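Local coordinates for capsid protein VP1 (Human polyomavirus 12, PDB 6Y5Z) that probably forms the T=7 icosahedral outer shell of the virus, assembling as pentamers of a beta-sandwich coat protein, at residues L26-G31 / G261-F266; S123-F128 / S241-M246. All coordinates share one frame; numbering follows the deposited sequence.

Interaction 1 (L26-G31 / G261-F266)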
ATOM      1  N   LEU D  26     -17.471   4.686 -22.067  1.00 15.65           N
ATOM      2  CA  LEU D  26     -16.797   3.804 -23.047  1.00 15.60           C
ATOM      3  C   LEU D  26     -16.933   2.363 -22.567  1.00 15.13           C
ATOM      4  O   LEU D  26     -16.472   2.056 -21.467  1.00 15.39           O
ATOM      5  CB  LEU D  26     -15.340   4.232 -23.226  1.00 16.51           C
ATOM      6  CG  LEU D  26     -15.119   5.380 -24.208  1.00 17.21           C
ATOM      7  CD1 LEU D  26     -15.866   6.643 -23.813  1.00 18.06           C
ATOM      8  CD2 LEU D  26     -13.637   5.666 -24.365  1.00 17.64           C
ATOM      9  N   ASN D  27     -17.548   1.504 -23.373  1.00 14.58           N
ATOM     10  CA  ASN D  27     -17.669   0.068 -23.052  1.00 14.96           C
ATOM     11  C   ASN D  27     -16.336  -0.606 -23.329  1.00 14.41           C
ATOM     12  O   ASN D  27     -15.586  -0.226 -24.238  1.00 14.71           O
ATOM     13  CB  ASN D  27     -18.821  -0.588 -23.813  1.00 15.97           C
ATOM     14  CG  ASN D  27     -20.139  -0.282 -23.149  1.00 15.95           C
ATOM     15  OD1 ASN D  27     -20.223  -0.323 -21.929  1.00 17.14           O
ATOM     16  ND2 ASN D  27     -21.135   0.084 -23.942  1.00 21.36           N
ATOM     17  N   PRO D  28     -16.018  -1.629 -22.519  1.00 14.46           N
ATOM     18  CA  PRO D  28     -14.772  -2.363 -22.682  1.00 14.00           C
ATOM     19  C   PRO D  28     -14.791  -3.200 -23.972  1.00 14.78           C
ATOM     20  O   PRO D  28     -15.860  -3.584 -24.462  1.00 13.93           O
ATOM     21  CB  PRO D  28     -14.718  -3.240 -21.425  1.00 14.60           C
ATOM     22  CG  PRO D  28     -16.133  -3.466 -21.076  1.00 14.23           C
ATOM     23  CD  PRO D  28     -16.874  -2.209 -21.476  1.00 14.02           C
ATOM     24  N   ARG D  29     -13.601  -3.382 -24.532  1.00 13.59           N
ATOM     25  CA  ARG D  29     -13.368  -4.194 -25.747  1.00 14.30           C
ATOM     26  C   ARG D  29     -12.418  -5.323 -25.364  1.00 13.79           C
ATOM     27  O   ARG D  29     -11.229  -5.211 -25.627  1.00 14.92           O
ATOM     28  CB  ARG D  29     -12.858  -3.281 -26.865  1.00 14.35           C
ATOM     29  CG  ARG D  29     -13.795  -2.120 -27.171  1.00 15.59           C
ATOM     30  CD  ARG D  29     -15.074  -2.622 -27.826  1.00 16.64           C
ATOM     31  NE  ARG D  29     -16.056  -1.587 -28.062  1.00 17.60           N
ATOM     32  CZ  ARG D  29     -17.279  -1.523 -27.552  1.00 18.36           C
ATOM     33  NH1 ARG D  29     -17.690  -2.368 -26.619  1.00 18.90           N
ATOM     34  NH2 ARG D  29     -18.061  -0.518 -27.909  1.00 19.15           N
ATOM     35  N   MET D  30     -12.943  -6.375 -24.747  1.00 14.03           N
ATOM     36  CA  MET D  30     -12.122  -7.459 -24.172  1.00 15.04           C
ATOM     37  C   MET D  30     -11.906  -8.597 -25.167  1.00 15.87           C
ATOM     38  O   MET D  30     -11.257  -9.550 -24.798  1.00 16.20           O
ATOM     39  CB  MET D  30     -12.807  -7.995 -22.924  1.00 14.45           C
ATOM     40  CG  MET D  30     -12.827  -6.967 -21.800  1.00 14.73           C
ATOM     41  SD  MET D  30     -11.159  -6.589 -21.138  1.00 14.83           S
ATOM     42  CE  MET D  30     -10.838  -4.986 -21.855  1.00 14.29           C
ATOM     43  N   GLY D  31     -12.433  -8.483 -26.388  1.00 15.35           N
ATOM     44  CA  GLY D  31     -12.347  -9.532 -27.414  1.00 15.29           C
ATOM     45  C   GLY D  31     -13.721  -9.860 -27.963  1.00 15.24           C
ATOM     46  O   GLY D  31     -13.901  -9.845 -29.204  1.00 16.53           O
ATOM     47  N   GLY D 261     -13.461  -7.210 -18.473  1.00 13.21           N
ATOM     48  CA  GLY D 261     -13.267  -5.753 -18.435  1.00 13.04           C
ATOM     49  C   GLY D 261     -14.520  -5.049 -17.940  1.00 13.49           C
ATOM     50  O   GLY D 261     -15.594  -5.660 -17.902  1.00 14.11           O
ATOM     51  N   LEU D 262     -14.398  -3.782 -17.563  1.00 12.82           N
ATOM     52  CA  LEU D 262     -15.541  -2.984 -17.066  1.00 13.35           C
ATOM     53  C   LEU D 262     -15.565  -1.668 -17.818  1.00 12.64           C
ATOM     54  O   LEU D 262     -14.539  -1.155 -18.287  1.00 13.16           O
ATOM     55  CB  LEU D 262     -15.425  -2.758 -15.550  1.00 13.55           C
ATOM     56  CG  LEU D 262     -15.709  -3.977 -14.671  1.00 14.66           C
ATOM     57  CD1 LEU D 262     -15.455  -3.649 -13.205  1.00 15.12           C
ATOM     58  CD2 LEU D 262     -17.129  -4.486 -14.873  1.00 15.64           C
ATOM     59  N   PRO D 263     -16.757  -1.061 -17.932  1.00 12.51           N
ATOM     60  CA  PRO D 263     -16.898   0.227 -18.598  1.00 12.69           C
ATOM     61  C   PRO D 263     -16.309   1.358 -17.767  1.00 12.69           C
ATOM     62  O   PRO D 263     -16.227   1.237 -16.564  1.00 13.09           O
ATOM     63  CB  PRO D 263     -18.405   0.459 -18.744  1.00 13.18           C
ATOM     64  CG  PRO D 263     -19.055  -0.766 -18.152  1.00 13.29           C
ATOM     65  CD  PRO D 263     -18.023  -1.560 -17.400  1.00 13.06           C
ATOM     66  N   ARG D 264     -15.963   2.441 -18.444  1.00 12.50           N
ATOM     67  CA  ARG D 264     -15.455   3.658 -17.796  1.00 12.60           C
ATOM     68  C   ARG D 264     -16.330   4.846 -18.177  1.00 13.37           C
ATOM     69  O   ARG D 264     -16.587   5.072 -19.373  1.00 12.63           O
ATOM     70  CB  ARG D 264     -13.993   3.881 -18.182  1.00 12.95           C
ATOM     71  CG  ARG D 264     -13.388   5.153 -17.614  1.00 12.61           C
ATOM     72  CD  ARG D 264     -11.908   5.254 -17.928  1.00 13.41           C
ATOM     73  NE  ARG D 264     -11.030   4.346 -17.184  1.00 13.53           N
ATOM     74  CZ  ARG D 264     -10.441   4.609 -16.019  1.00 13.97           C
ATOM     75  NH1 ARG D 264      -9.637   3.716 -15.461  1.00 14.47           N
ATOM     76  NH2 ARG D 264     -10.688   5.753 -15.395  1.00 14.03           N
ATOM     77  N   TYR D 265     -16.654   5.641 -17.173  1.00 13.06           N
ATOM     78  CA  TYR D 265     -17.318   6.952 -17.309  1.00 13.44           C
ATOM     79  C   TYR D 265     -16.279   8.065 -17.341  1.00 12.55           C
ATOM     80  O   TYR D 265     -15.277   8.027 -16.571  1.00 12.74           O
ATOM     81  CB  TYR D 265     -18.232   7.176 -16.112  1.00 14.38           C
ATOM     82  CG  TYR D 265     -18.938   8.497 -16.077  1.00 14.28           C
ATOM     83  CD1 TYR D 265     -19.993   8.776 -16.926  1.00 14.88           C
ATOM     84  CD2 TYR D 265     -18.530   9.477 -15.194  1.00 14.83           C
ATOM     85  CE1 TYR D 265     -20.638  10.007 -16.881  1.00 15.82           C
ATOM     86  CE2 TYR D 265     -19.197  10.687 -15.098  1.00 15.44           C
ATOM     87  CZ  TYR D 265     -20.224  10.969 -15.968  1.00 15.47           C
ATOM     88  OH  TYR D 265     -20.839  12.193 -15.822  1.00 17.66           O
ATOM     89  N   PHE D 266     -16.568   9.091 -18.133  1.00 11.99           N
ATOM     90  CA  PHE D 266     -15.799  10.349 -18.207  1.00 12.13           C
ATOM     91  C   PHE D 266     -16.763  11.516 -18.089  1.00 13.96           C
ATOM     92  O   PHE D 266     -17.785  11.520 -18.800  1.00 13.93           O
ATOM     93  CB  PHE D 266     -15.065  10.520 -19.536  1.00 13.27           C
ATOM     94  CG  PHE D 266     -14.018   9.483 -19.862  1.00 13.31           C
ATOM     95  CD1 PHE D 266     -14.364   8.206 -20.299  1.00 13.21           C
ATOM     96  CD2 PHE D 266     -12.678   9.818 -19.826  1.00 13.51           C
ATOM     97  CE1 PHE D 266     -13.386   7.290 -20.651  1.00 13.63           C
ATOM     98  CE2 PHE D 266     -11.703   8.900 -20.186  1.00 13.66           C
ATOM     99  CZ  PHE D 266     -12.059   7.642 -20.617  1.00 13.86           C
TER
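Leu-26 and Arg-264 form one antiparallel hydrogen-bonded pair, with Leu-26 N to Arg-264 O at 2.9 Å and Arg-264 N to Leu-26 O at 3.1 Å. Both bonds are nearly straight, at 164° and 168°. The carbonyl of Leu-26 also receives a CA-H...O contact from Pro-263. Beyond this pair the contacts of 26-31 with 261-266 are made mainly by side chains. The side chain of Leu-26 crosses that of Phe-266 at about a right angle. CD1 and CD2 of Leu-26 each lie 4.1 Å from Phe-266 CE1. The phenyl is brought there by CG of Phe-266 lying beside its own backbone N (chi1 -62°). This is where strand 9-26 ends on strand 257-276 in the antiparallel sheet of the VP1 coat-protein fold. Pro-28 lays its ring along the backbone of 261-263, with CD 3.7 Å from Pro-263 N. Farther on, the chain of Met-30 curls back and packs on bare backbone. Met-30 CG sits 3.4 Å from Gly-261 N and Met-30 SD 3.5 Å from Gly-261 CA. OD1 of Asn-27 lies 3.7 Å from Pro-263 CB, while it is hydrogen-bonded to Leu-168 N of a neighbouring subunit. Pro-263 itself packs on Ile-140 of that subunit.

Interaction 2 (S123-F128 / S241-M246)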
ATOM      1  N   SER D 123      -4.224 -10.590 -13.558  1.00 12.95           N
ATOM      2  CA  SER D 123      -3.526  -9.363 -13.967  1.00 12.48           C
ATOM      3  C   SER D 123      -4.547  -8.263 -14.279  1.00 13.59           C
ATOM      4  O   SER D 123      -5.606  -8.535 -14.856  1.00 13.73           O
ATOM      5  CB  SER D 123      -2.633  -9.615 -15.137  1.00 12.50           C
ATOM      6  OG  SER D 123      -1.548 -10.483 -14.800  1.00 13.14           O
ATOM      7  N   THR D 124      -4.255  -7.059 -13.822  1.00 14.38           N
ATOM      8  CA  THR D 124      -5.102  -5.874 -14.040  1.00 15.39           C
ATOM      9  C   THR D 124      -4.325  -4.839 -14.843  1.00 14.23           C
ATOM     10  O   THR D 124      -3.098  -4.695 -14.713  1.00 13.09           O
ATOM     11  CB  THR D 124      -5.629  -5.319 -12.721  1.00 18.93           C
ATOM     12  OG1 THR D 124      -4.532  -4.954 -11.914  1.00 23.17           O
ATOM     13  CG2 THR D 124      -6.471  -6.327 -11.986  1.00 19.46           C
ATOM     14  N   TYR D 125      -5.049  -4.140 -15.697  1.00 12.81           N
ATOM     15  CA  TYR D 125      -4.479  -3.091 -16.559  1.00 13.31           C
ATOM     16  C   TYR D 125      -5.541  -2.001 -16.673  1.00 13.73           C
ATOM     17  O   TYR D 125      -6.634  -2.266 -17.210  1.00 14.62           O
ATOM     18  CB  TYR D 125      -4.095  -3.652 -17.925  1.00 15.29           C
ATOM     19  CG  TYR D 125      -3.426  -2.649 -18.814  1.00 14.53           C
ATOM     20  CD1 TYR D 125      -2.070  -2.395 -18.679  1.00 16.18           C
ATOM     21  CD2 TYR D 125      -4.141  -1.949 -19.764  1.00 15.85           C
ATOM     22  CE1 TYR D 125      -1.433  -1.450 -19.460  1.00 16.47           C
ATOM     23  CE2 TYR D 125      -3.506  -1.037 -20.586  1.00 16.51           C
ATOM     24  CZ  TYR D 125      -2.149  -0.801 -20.448  1.00 17.96           C
ATOM     25  OH  TYR D 125      -1.517   0.128 -21.226  1.00 19.43           O
ATOM     26  N   HIS D 126      -5.249  -0.848 -16.096  1.00 13.77           N
ATOM     27  CA  HIS D 126      -6.169   0.307 -16.100  1.00 14.24           C
ATOM     28  C   HIS D 126      -5.454   1.442 -16.797  1.00 15.13           C
ATOM     29  O   HIS D 126      -4.274   1.687 -16.490  1.00 16.42           O
ATOM     30  CB  HIS D 126      -6.597   0.726 -14.707  1.00 14.60           C
ATOM     31  CG  HIS D 126      -7.444  -0.284 -14.047  1.00 14.42           C
ATOM     32  ND1 HIS D 126      -8.749  -0.499 -14.425  1.00 14.77           N
ATOM     33  CD2 HIS D 126      -7.186  -1.137 -13.033  1.00 16.66           C
ATOM     34  CE1 HIS D 126      -9.255  -1.456 -13.680  1.00 15.97           C
ATOM     35  NE2 HIS D 126      -8.314  -1.859 -12.809  1.00 16.71           N
ATOM     36  N   MET D 127      -6.119   2.090 -17.736  1.00 14.30           N
ATOM     37  CA  MET D 127      -5.570   3.341 -18.274  0.50 14.89           C
ATOM     38  C   MET D 127      -6.723   4.194 -18.795  1.00 14.01           C
ATOM     39  O   MET D 127      -7.764   3.660 -19.226  1.00 14.32           O
ATOM     40  CB  MET D 127      -4.532   3.071 -19.366  0.50 15.71           C
ATOM     41  CG  MET D 127      -5.125   2.538 -20.625  0.50 16.25           C
ATOM     42  SD  MET D 127      -5.506   3.918 -21.694  0.50 15.58           S
ATOM     43  CE  MET D 127      -3.803   4.451 -21.905  0.50 14.53           C
ATOM     44  N   PHE D 128      -6.547   5.499 -18.674  1.00 14.01           N
ATOM     45  CA  PHE D 128      -7.467   6.426 -19.357  1.00 13.34           C
ATOM     46  C   PHE D 128      -6.661   7.612 -19.841  1.00 14.16           C
ATOM     47  O   PHE D 128      -5.559   7.909 -19.334  1.00 13.00           O
ATOM     48  CB  PHE D 128      -8.619   6.857 -18.462  1.00 13.55           C
ATOM     49  CG  PHE D 128      -8.236   7.782 -17.350  1.00 14.18           C
ATOM     50  CD1 PHE D 128      -7.748   7.285 -16.154  1.00 15.36           C
ATOM     51  CD2 PHE D 128      -8.400   9.153 -17.489  1.00 14.75           C
ATOM     52  CE1 PHE D 128      -7.408   8.153 -15.124  1.00 15.28           C
ATOM     53  CE2 PHE D 128      -8.089  10.006 -16.447  1.00 15.47           C
ATOM     54  CZ  PHE D 128      -7.589   9.500 -15.272  1.00 14.95           C
ATOM     55  N   SER D 241      -9.902   7.814 -24.328  1.00 13.63           N
ATOM     56  CA  SER D 241      -9.267   6.489 -24.535  0.50 13.44           C
ATOM     57  C   SER D 241      -9.251   5.754 -23.196  1.00 13.38           C
ATOM     58  O   SER D 241      -9.082   6.446 -22.204  1.00 13.50           O
ATOM     59  CB  SER D 241      -7.863   6.651 -25.036  0.50 12.57           C
ATOM     60  OG  SER D 241      -7.806   7.431 -26.221  0.50 11.37           O
ATOM     61  N   CYS D 242      -9.365   4.434 -23.188  1.00 12.94           N
ATOM     62  CA  CYS D 242      -9.193   3.691 -21.917  1.00 13.66           C
ATOM     63  C   CYS D 242      -9.020   2.205 -22.186  1.00 13.98           C
ATOM     64  O   CYS D 242      -9.270   1.735 -23.304  1.00 14.54           O
ATOM     65  CB  CYS D 242     -10.353   3.943 -20.971  1.00 13.65           C
ATOM     66  SG  CYS D 242     -11.981   3.512 -21.635  1.00 15.53           S
ATOM     67  N   CYS D 243      -8.604   1.494 -21.148  1.00 13.89           N
ATOM     68  CA  CYS D 243      -8.730   0.033 -21.039  1.00 14.50           C
ATOM     69  C   CYS D 243      -8.800  -0.281 -19.549  1.00 13.50           C
ATOM     70  O   CYS D 243      -8.058   0.344 -18.769  1.00 14.09           O
ATOM     71  CB  CYS D 243      -7.552  -0.659 -21.706  1.00 14.52           C
ATOM     72  SG  CYS D 243      -7.772  -2.449 -21.763  1.00 18.63           S
ATOM     73  N   ASP D 244      -9.666  -1.201 -19.176  1.00 12.88           N
ATOM     74  CA  ASP D 244      -9.876  -1.571 -17.761  1.00 12.57           C
ATOM     75  C   ASP D 244     -10.102  -3.070 -17.660  1.00 13.03           C
ATOM     76  O   ASP D 244     -11.249  -3.521 -17.509  1.00 15.14           O
ATOM     77  CB  ASP D 244     -11.022  -0.749 -17.180  1.00 12.98           C
ATOM     78  CG  ASP D 244     -10.647   0.716 -17.099  1.00 12.79           C
ATOM     79  OD1 ASP D 244      -9.809   1.050 -16.230  1.00 13.91           O
ATOM     80  OD2 ASP D 244     -11.155   1.532 -17.944  1.00 13.42           O
ATOM     81  N   VAL D 245      -8.996  -3.809 -17.711  1.00 12.00           N
ATOM     82  CA  VAL D 245      -8.960  -5.283 -17.513  1.00 12.82           C
ATOM     83  C   VAL D 245      -8.951  -5.550 -16.010  1.00 12.98           C
ATOM     84  O   VAL D 245      -8.028  -5.068 -15.332  1.00 14.06           O
ATOM     85  CB  VAL D 245      -7.718  -5.920 -18.158  1.00 12.71           C
ATOM     86  CG1 VAL D 245      -7.627  -7.403 -17.812  1.00 13.52           C
ATOM     87  CG2 VAL D 245      -7.721  -5.706 -19.665  1.00 13.39           C
ATOM     88  N   MET D 246      -9.897  -6.344 -15.517  1.00 13.53           N
ATOM     89  CA  MET D 246     -10.044  -6.644 -14.072  1.00 13.52           C
ATOM     90  C   MET D 246      -9.418  -7.986 -13.704  1.00 14.15           C
ATOM     91  O   MET D 246      -9.277  -8.249 -12.511  1.00 15.42           O
ATOM     92  CB  MET D 246     -11.520  -6.673 -13.689  1.00 14.63           C
ATOM     93  CG  MET D 246     -12.212  -5.352 -13.885  1.00 15.31           C
ATOM     94  SD  MET D 246     -11.531  -4.043 -12.844  1.00 17.16           S
ATOM     95  CE  MET D 246     -11.902  -4.642 -11.194  1.00 18.82           C
TER
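His-126 and Asp-244 face each other across two antiparallel strands of the VP1 beta-sandwich, 124-128 and 241-246. Their backbones form a non-hydrogen-bonded pair of the antiparallel ladder, and their side chains cross at about a right angle. ND1 of His-126 donates to OD1 of Asp-244 at 2.6 Å, in a short, straight bond (168°). The oxygen lies in the imidazole plane and uses its anti lone pair, while ring and carboxylate planes are 40° apart. Both residues have CG beside the backbone N (chi1 -67° in each), which brings the two polar ends together. OD1 also takes a salt bridge from Arg-264. That second charge probably keeps the buried carboxylate ionised.

On the other side of the sheet, Tyr-125, Met-127, Cys-243 and Val-245 are gathered. The hydrogen-bonded pairs Tyr-125 with Val-245 and Met-127 with Cys-243 give four backbone bonds. CB of Cys-243 meets the ring of Tyr-125 at its edge, 4.1 Å from CD2. Cys-243 SG is at the same edge, 5.5 Å from the centroid of the Tyr-125 ring. Phe-215 of another neighbouring subunit, not the one that meets Asn-27, packs on Tyr-125 and Met-127. Back at the histidine, Met-246 approaches obliquely and sets SD at the ring edge, 3.5 Å from CE1 of His-126.

From the N terminus, strand 9-26 comes first and runs into 26-31. Interaction 1 joins this segment to 261-266 and closes a loop of about 230 residues. Interaction 2 is nested inside that loop. It opens at 123-128 and closes at 241-246, after about 110 residues. Strand 237-250 is followed in the chain by strand 257-276, and the two are neighbours in the same sheet. The sheet therefore connects strand 9-26 to strand 124-131 through these two strands. The contacts' centres are about 8 Å apart. Leu-262 N of interaction 1 makes a probable hydrogen bond to Asp-244 O of interaction 2, at 3.2 Å, and NH2 of Arg-264 packs on Phe-128.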